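Local coordinates for glycosylation Associate Protein 2 (PDB 6OYC), which probably takes part, within the Gap123 complex of the accessory Sec system, in the glycosylation and secretion of a streptococcal surface glycoprotein, at residues Leu135-Phe146 / Phe170-Ile178. Numbering follows the deposited sequence.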
ATOM      1  N   LEU B 135     -14.944   1.893   5.926  1.00 31.23           N
ATOM      2  CA  LEU B 135     -16.211   2.135   6.605  1.00 29.86           C
ATOM      3  C   LEU B 135     -15.856   2.425   8.056  1.00 31.27           C
ATOM      4  O   LEU B 135     -15.396   1.528   8.783  1.00 29.97           O
ATOM      5  CB  LEU B 135     -17.143   0.931   6.478  1.00 29.07           C
ATOM      6  CG  LEU B 135     -17.803   0.776   5.103  1.00 31.61           C
ATOM      7  CD1 LEU B 135     -16.843   0.150   4.068  1.00 30.55           C
ATOM      8  CD2 LEU B 135     -19.042  -0.061   5.206  1.00 32.70           C
ATOM      9  N   GLN B 136     -16.012   3.686   8.454  1.00 29.54           N
ATOM     10  CA  GLN B 136     -15.647   4.151   9.785  1.00 32.16           C
ATOM     11  C   GLN B 136     -16.726   3.783  10.811  1.00 34.35           C
ATOM     12  O   GLN B 136     -17.901   3.595  10.471  1.00 32.27           O
ATOM     13  CB  GLN B 136     -15.423   5.669   9.771  1.00 30.61           C
ATOM     14  CG  GLN B 136     -14.323   6.144   8.810  1.00 30.97           C
ATOM     15  CD  GLN B 136     -12.914   5.797   9.309  1.00 33.45           C
ATOM     16  OE1 GLN B 136     -12.730   5.316  10.429  1.00 36.59           O
ATOM     17  NE2 GLN B 136     -11.924   6.042   8.474  1.00 32.73           N
ATOM     18  N   VAL B 137     -16.321   3.727  12.089  1.00 30.24           N
ATOM     19  CA  VAL B 137     -17.214   3.256  13.142  1.00 31.49           C
ATOM     20  C   VAL B 137     -18.426   4.160  13.297  1.00 34.87           C
ATOM     21  O   VAL B 137     -19.408   3.767  13.940  1.00 34.47           O
ATOM     22  CB  VAL B 137     -16.486   3.100  14.507  1.00 32.68           C
ATOM     23  CG1 VAL B 137     -15.469   1.967  14.459  1.00 34.84           C
ATOM     24  CG2 VAL B 137     -15.839   4.404  14.971  1.00 29.87           C
ATOM     25  N   SER B 138     -18.393   5.363  12.722  1.00 30.72           N
ATOM     26  CA  SER B 138     -19.579   6.209  12.776  1.00 37.22           C
ATOM     27  C   SER B 138     -20.730   5.605  11.985  1.00 38.62           C
ATOM     28  O   SER B 138     -21.893   5.830  12.330  1.00 39.47           O
ATOM     29  CB  SER B 138     -19.263   7.606  12.253  1.00 38.21           C
ATOM     30  OG  SER B 138     -18.806   7.528  10.924  1.00 46.72           O
ATOM     31  N   GLN B 139     -20.420   4.862  10.912  1.00 34.04           N
ATOM     32  CA  GLN B 139     -21.402   4.087  10.153  1.00 35.74           C
ATOM     33  C   GLN B 139     -22.119   3.027  10.976  1.00 32.71           C
ATOM     34  O   GLN B 139     -23.101   2.445  10.492  1.00 31.08           O
ATOM     35  CB  GLN B 139     -20.725   3.304   9.037  1.00 35.86           C
ATOM     36  CG  GLN B 139     -20.364   4.029   7.852  1.00 40.70           C
ATOM     37  CD  GLN B 139     -20.522   3.136   6.675  1.00 39.93           C
ATOM     38  OE1 GLN B 139     -21.238   2.091   6.728  1.00 34.18           O
ATOM     39  NE2 GLN B 139     -19.887   3.526   5.583  1.00 36.22           N
ATOM     40  N   ILE B 140     -21.574   2.658  12.126  1.00 30.71           N
ATOM     41  CA  ILE B 140     -22.070   1.501  12.856  1.00 31.20           C
ATOM     42  C   ILE B 140     -23.379   1.861  13.552  1.00 31.24           C
ATOM     43  O   ILE B 140     -23.519   2.946  14.138  1.00 30.11           O
ATOM     44  CB  ILE B 140     -21.002   0.998  13.843  1.00 29.29           C
ATOM     45  CG1 ILE B 140     -19.804   0.459  13.067  1.00 30.99           C
ATOM     46  CG2 ILE B 140     -21.571  -0.075  14.775  1.00 29.51           C
ATOM     47  CD1 ILE B 140     -18.716  -0.149  13.940  1.00 31.13           C
ATOM     48  N   GLN B 141     -24.359   0.971  13.447  1.00 27.60           N
ATOM     49  CA  GLN B 141     -25.622   1.093  14.172  1.00 28.91           C
ATOM     50  C   GLN B 141     -25.692  -0.075  15.156  1.00 28.50           C
ATOM     51  O   GLN B 141     -25.922  -1.222  14.755  1.00 32.14           O
ATOM     52  CB  GLN B 141     -26.807   1.108  13.210  1.00 27.24           C
ATOM     53  CG  GLN B 141     -26.849   2.340  12.320  1.00 30.64           C
ATOM     54  CD  GLN B 141     -27.813   2.211  11.150  1.00 29.47           C
ATOM     55  OE1 GLN B 141     -27.812   1.213  10.416  1.00 31.25           O
ATOM     56  NE2 GLN B 141     -28.639   3.223  10.970  1.00 28.72           N
ATOM     57  N   ILE B 142     -25.454   0.210  16.438  1.00 27.96           N
ATOM     58  CA  ILE B 142     -25.536  -0.817  17.469  1.00 27.30           C
ATOM     59  C   ILE B 142     -26.999  -1.156  17.709  1.00 28.36           C
ATOM     60  O   ILE B 142     -27.886  -0.313  17.535  1.00 31.06           O
ATOM     61  CB  ILE B 142     -24.849  -0.331  18.763  1.00 30.25           C
ATOM     62  CG1 ILE B 142     -23.391   0.016  18.484  1.00 28.48           C
ATOM     63  CG2 ILE B 142     -24.882  -1.401  19.881  1.00 28.24           C
ATOM     64  CD1 ILE B 142     -22.902   1.142  19.369  1.00 29.82           C
ATOM     65  N   ARG B 143     -27.272  -2.406  18.067  1.00 27.10           N
ATOM     66  CA  ARG B 143     -28.651  -2.744  18.389  1.00 33.64           C
ATOM     67  C   ARG B 143     -29.115  -1.878  19.556  1.00 32.86           C
ATOM     68  O   ARG B 143     -28.372  -1.665  20.522  1.00 32.92           O
ATOM     69  CB  ARG B 143     -28.796  -4.231  18.698  1.00 34.90           C
ATOM     70  CG  ARG B 143     -28.361  -4.685  20.061  1.00 33.75           C
ATOM     71  CD  ARG B 143     -28.902  -6.071  20.263  1.00 36.41           C
ATOM     72  NE  ARG B 143     -27.956  -6.923  20.957  1.00 39.64           N
ATOM     73  CZ  ARG B 143     -27.899  -7.029  22.277  1.00 41.86           C
ATOM     74  NH1 ARG B 143     -28.734  -6.325  23.026  1.00 38.93           N
ATOM     75  NH2 ARG B 143     -27.016  -7.842  22.839  1.00 38.96           N
ATOM     76  N   ASN B 144     -30.329  -1.337  19.434  1.00 29.32           N
ATOM     77  CA  ASN B 144     -30.756  -0.240  20.302  1.00 34.43           C
ATOM     78  C   ASN B 144     -30.990  -0.664  21.745  1.00 33.69           C
ATOM     79  O   ASN B 144     -31.000   0.197  22.627  1.00 32.40           O
ATOM     80  CB  ASN B 144     -32.011   0.408  19.734  1.00 31.05           C
ATOM     81  CG  ASN B 144     -31.714   1.155  18.445  1.00 35.99           C
ATOM     82  OD1 ASN B 144     -31.265   0.564  17.459  1.00 34.53           O
ATOM     83  ND2 ASN B 144     -31.919   2.456  18.459  1.00 36.80           N
ATOM     84  N   ASP B 145     -31.155  -1.959  22.011  1.00 33.12           N
ATOM     85  CA  ASP B 145     -31.374  -2.436  23.368  1.00 37.09           C
ATOM     86  C   ASP B 145     -30.099  -2.982  24.004  1.00 38.72           C
ATOM     87  O   ASP B 145     -30.184  -3.731  24.984  1.00 39.89           O
ATOM     88  CB  ASP B 145     -32.493  -3.489  23.399  1.00 32.72           C
ATOM     89  CG  ASP B 145     -32.141  -4.753  22.637  1.00 38.34           C
ATOM     90  OD1 ASP B 145     -31.273  -4.691  21.738  1.00 39.63           O
ATOM     91  OD2 ASP B 145     -32.738  -5.812  22.930  1.00 38.46           O
ATOM     92  N   PHE B 146     -28.924  -2.622  23.473  1.00 33.85           N
ATOM     93  CA  PHE B 146     -27.678  -3.092  24.064  1.00 38.45           C
ATOM     94  C   PHE B 146     -27.507  -2.537  25.474  1.00 39.22           C
ATOM     95  O   PHE B 146     -27.596  -1.329  25.695  1.00 41.17           O
ATOM     96  CB  PHE B 146     -26.475  -2.698  23.212  1.00 36.99           C
ATOM     97  CG  PHE B 146     -25.162  -3.162  23.791  1.00 35.69           C
ATOM     98  CD1 PHE B 146     -24.962  -4.502  24.094  1.00 36.03           C
ATOM     99  CD2 PHE B 146     -24.144  -2.262  24.061  1.00 35.47           C
ATOM    100  CE1 PHE B 146     -23.765  -4.935  24.636  1.00 33.86           C
ATOM    101  CE2 PHE B 146     -22.943  -2.690  24.602  1.00 34.56           C
ATOM    102  CZ  PHE B 146     -22.751  -4.028  24.891  1.00 32.89           C
ATOM    103  N   PHE B 170     -27.023 -10.928  17.611  1.00 27.29           N
ATOM    104  CA  PHE B 170     -26.855  -9.709  16.835  1.00 30.04           C
ATOM    105  C   PHE B 170     -26.413  -8.573  17.741  1.00 30.16           C
ATOM    106  O   PHE B 170     -27.022  -8.316  18.780  1.00 34.16           O
ATOM    107  CB  PHE B 170     -28.154  -9.337  16.114  1.00 29.16           C
ATOM    108  CG  PHE B 170     -28.079  -8.021  15.381  1.00 30.75           C
ATOM    109  CD1 PHE B 170     -27.260  -7.879  14.267  1.00 27.81           C
ATOM    110  CD2 PHE B 170     -28.820  -6.923  15.808  1.00 30.94           C
ATOM    111  CE1 PHE B 170     -27.187  -6.672  13.572  1.00 26.67           C
ATOM    112  CE2 PHE B 170     -28.760  -5.707  15.119  1.00 28.49           C
ATOM    113  CZ  PHE B 170     -27.932  -5.585  14.000  1.00 30.52           C
ATOM    114  N   LEU B 171     -25.326  -7.917  17.364  1.00 27.44           N
ATOM    115  CA  LEU B 171     -24.821  -6.795  18.138  1.00 29.83           C
ATOM    116  C   LEU B 171     -24.924  -5.469  17.399  1.00 32.09           C
ATOM    117  O   LEU B 171     -25.334  -4.466  17.999  1.00 34.00           O
ATOM    118  CB  LEU B 171     -23.366  -7.039  18.545  1.00 30.98           C
ATOM    119  CG  LEU B 171     -22.735  -5.846  19.274  1.00 32.06           C
ATOM    120  CD1 LEU B 171     -23.500  -5.517  20.561  1.00 25.51           C
ATOM    121  CD2 LEU B 171     -21.281  -6.117  19.558  1.00 34.92           C
ATOM    122  N   LEU B 172     -24.572  -5.436  16.107  1.00 29.13           N
ATOM    123  CA  LEU B 172     -24.526  -4.192  15.346  1.00 28.54           C
ATOM    124  C   LEU B 172     -24.508  -4.494  13.853  1.00 27.55           C
ATOM    125  O   LEU B 172     -24.110  -5.576  13.421  1.00 28.21           O
ATOM    126  CB  LEU B 172     -23.296  -3.355  15.722  1.00 26.03           C
ATOM    127  CG  LEU B 172     -21.924  -3.982  15.436  1.00 26.77           C
ATOM    128  CD1 LEU B 172     -21.415  -3.590  14.049  1.00 26.78           C
ATOM    129  CD2 LEU B 172     -20.929  -3.549  16.509  1.00 26.56           C
ATOM    130  N   ASN B 173     -24.892  -3.504  13.062  1.00 26.01           N
ATOM    131  CA  ASN B 173     -24.721  -3.591  11.624  1.00 23.59           C
ATOM    132  C   ASN B 173     -24.034  -2.333  11.120  1.00 27.94           C
ATOM    133  O   ASN B 173     -23.934  -1.322  11.825  1.00 26.04           O
ATOM    134  CB  ASN B 173     -26.053  -3.782  10.902  1.00 27.92           C
ATOM    135  CG  ASN B 173     -26.989  -2.597  11.088  1.00 28.35           C
ATOM    136  OD1 ASN B 173     -27.747  -2.538  12.062  1.00 28.41           O
ATOM    137  ND2 ASN B 173     -26.911  -1.631  10.175  1.00 27.66           N
ATOM    138  N   PHE B 174     -23.524  -2.422   9.890  1.00 27.02           N
ATOM    139  CA  PHE B 174     -23.084  -1.246   9.160  1.00 28.19           C
ATOM    140  C   PHE B 174     -24.271  -0.729   8.362  1.00 29.03           C
ATOM    141  O   PHE B 174     -24.986  -1.517   7.732  1.00 27.54           O
ATOM    142  CB  PHE B 174     -21.898  -1.571   8.246  1.00 30.32           C
ATOM    143  CG  PHE B 174     -20.605  -1.715   8.994  1.00 30.68           C
ATOM    144  CD1 PHE B 174     -20.297  -2.902   9.654  1.00 29.13           C
ATOM    145  CD2 PHE B 174     -19.720  -0.653   9.082  1.00 28.88           C
ATOM    146  CE1 PHE B 174     -19.105  -3.031  10.381  1.00 31.56           C
ATOM    147  CE2 PHE B 174     -18.524  -0.773   9.792  1.00 29.33           C
ATOM    148  CZ  PHE B 174     -18.218  -1.967  10.449  1.00 25.43           C
ATOM    149  N   ALA B 175     -24.491   0.591   8.418  1.00 26.95           N
ATOM    150  CA  ALA B 175     -25.645   1.188   7.748  1.00 31.19           C
ATOM    151  C   ALA B 175     -25.534   1.149   6.225  1.00 31.28           C
ATOM    152  O   ALA B 175     -26.560   1.027   5.535  1.00 30.62           O
ATOM    153  CB  ALA B 175     -25.828   2.635   8.208  1.00 28.65           C
ATOM    154  N   TYR B 176     -24.326   1.251   5.678  1.00 26.89           N
ATOM    155  CA  TYR B 176     -24.173   1.397   4.234  1.00 30.30           C
ATOM    156  C   TYR B 176     -23.711   0.107   3.571  1.00 28.91           C
ATOM    157  O   TYR B 176     -23.212  -0.816   4.216  1.00 29.30           O
ATOM    158  CB  TYR B 176     -23.200   2.531   3.904  1.00 29.16           C
ATOM    159  CG  TYR B 176     -23.810   3.861   4.231  1.00 31.17           C
ATOM    160  CD1 TYR B 176     -24.682   4.477   3.345  1.00 28.37           C
ATOM    161  CD2 TYR B 176     -23.555   4.482   5.453  1.00 33.80           C
ATOM    162  CE1 TYR B 176     -25.260   5.694   3.652  1.00 32.32           C
ATOM    163  CE2 TYR B 176     -24.131   5.697   5.763  1.00 33.55           C
ATOM    164  CZ  TYR B 176     -24.989   6.299   4.866  1.00 31.90           C
ATOM    165  OH  TYR B 176     -25.574   7.513   5.186  1.00 31.03           O
ATOM    166  N   ASN B 177     -23.872   0.061   2.257  1.00 27.90           N
ATOM    167  CA  ASN B 177     -23.487  -1.111   1.490  1.00 27.64           C
ATOM    168  C   ASN B 177     -22.142  -0.893   0.820  1.00 32.28           C
ATOM    169  O   ASN B 177     -21.750   0.235   0.504  1.00 31.94           O
ATOM    170  CB  ASN B 177     -24.554  -1.447   0.452  1.00 26.93           C
ATOM    171  CG  ASN B 177     -25.904  -1.732   1.101  1.00 29.66           C
ATOM    172  OD1 ASN B 177     -26.879  -1.001   0.897  1.00 29.63           O
ATOM    173  ND2 ASN B 177     -25.954  -2.782   1.919  1.00 27.10           N
ATOM    174  N   ILE B 178     -21.440  -1.995   0.600  1.00 31.73           N
ATOM    175  CA  ILE B 178     -20.106  -2.011   0.017  1.00 27.03           C
ATOM    176  C   ILE B 178     -20.227  -2.529  -1.408  1.00 30.89           C
ATOM    177  O   ILE B 178     -20.678  -3.666  -1.603  1.00 31.32           O
ATOM    178  CB  ILE B 178     -19.157  -2.893   0.830  1.00 29.98           C
ATOM    179  CG1 ILE B 178     -19.108  -2.417   2.277  1.00 31.69           C
ATOM    180  CG2 ILE B 178     -17.776  -2.867   0.225  1.00 30.54           C
ATOM    181  CD1 ILE B 178     -18.278  -3.307   3.166  1.00 30.87           C
TER
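The Phe174 ring carries Ile140 CG1 on one face, 4.1 Å from the ring centroid and 25° off its normal, a CH-pi contact, while Gln139 OE1 lies at its edge. This pair sits within an antiparallel ladder: strand 140-142, outermost in a five-stranded beta sheet, pairs with strand 168-180. Beyond the paired residues, at one end, Gln139 OE1 lies at the edge of the Tyr176 ring, in its plane, and takes a weak bond from Tyr176 N; amide and ring planes are 76° apart. At the other end Leu171 CD1 sits on one face of the Phe146 ring, and Phe146 CD1 lies over a face of the Arg143 guanidinium. The Phe170 ring has Leu172 N over one face and Asn173 OD1 at its edge. A classic beta bulge sets Leu171 and Leu172 against the single residue Leu244 on strand 238-247. Ile140-Phe174 and Ile142-Leu172 are non-hydrogen-bonded pairs on the face packed against the second antiparallel sheet, where Leu172 touches Leu254 and Phe174 touches Leu257; Ile140 CG2 reaches Leu172 CD1 at 3.6 Å. The hydrogen-bonded pair Gln141-Asn173 occupies the other face: Gln141 N donates to Asn173 O at 2.8 Å, and Asn173 N donates back to Gln141 O. The amides follow this second direction, chi1 64° turning Asn173 ND2 toward a lone pair of Gln141 OE1 at 3.0 Å; ND2 also donates, poorly directed, to Phe174 O. Arg143 N bonds Leu171 O, its NH1 makes a salt bridge to Glu147 and a weak one, at 3.3 Å, to Asp145 OD1, and Arg143 NE donates to Phe170 O at 2.7 Å, near the guanidinium plane.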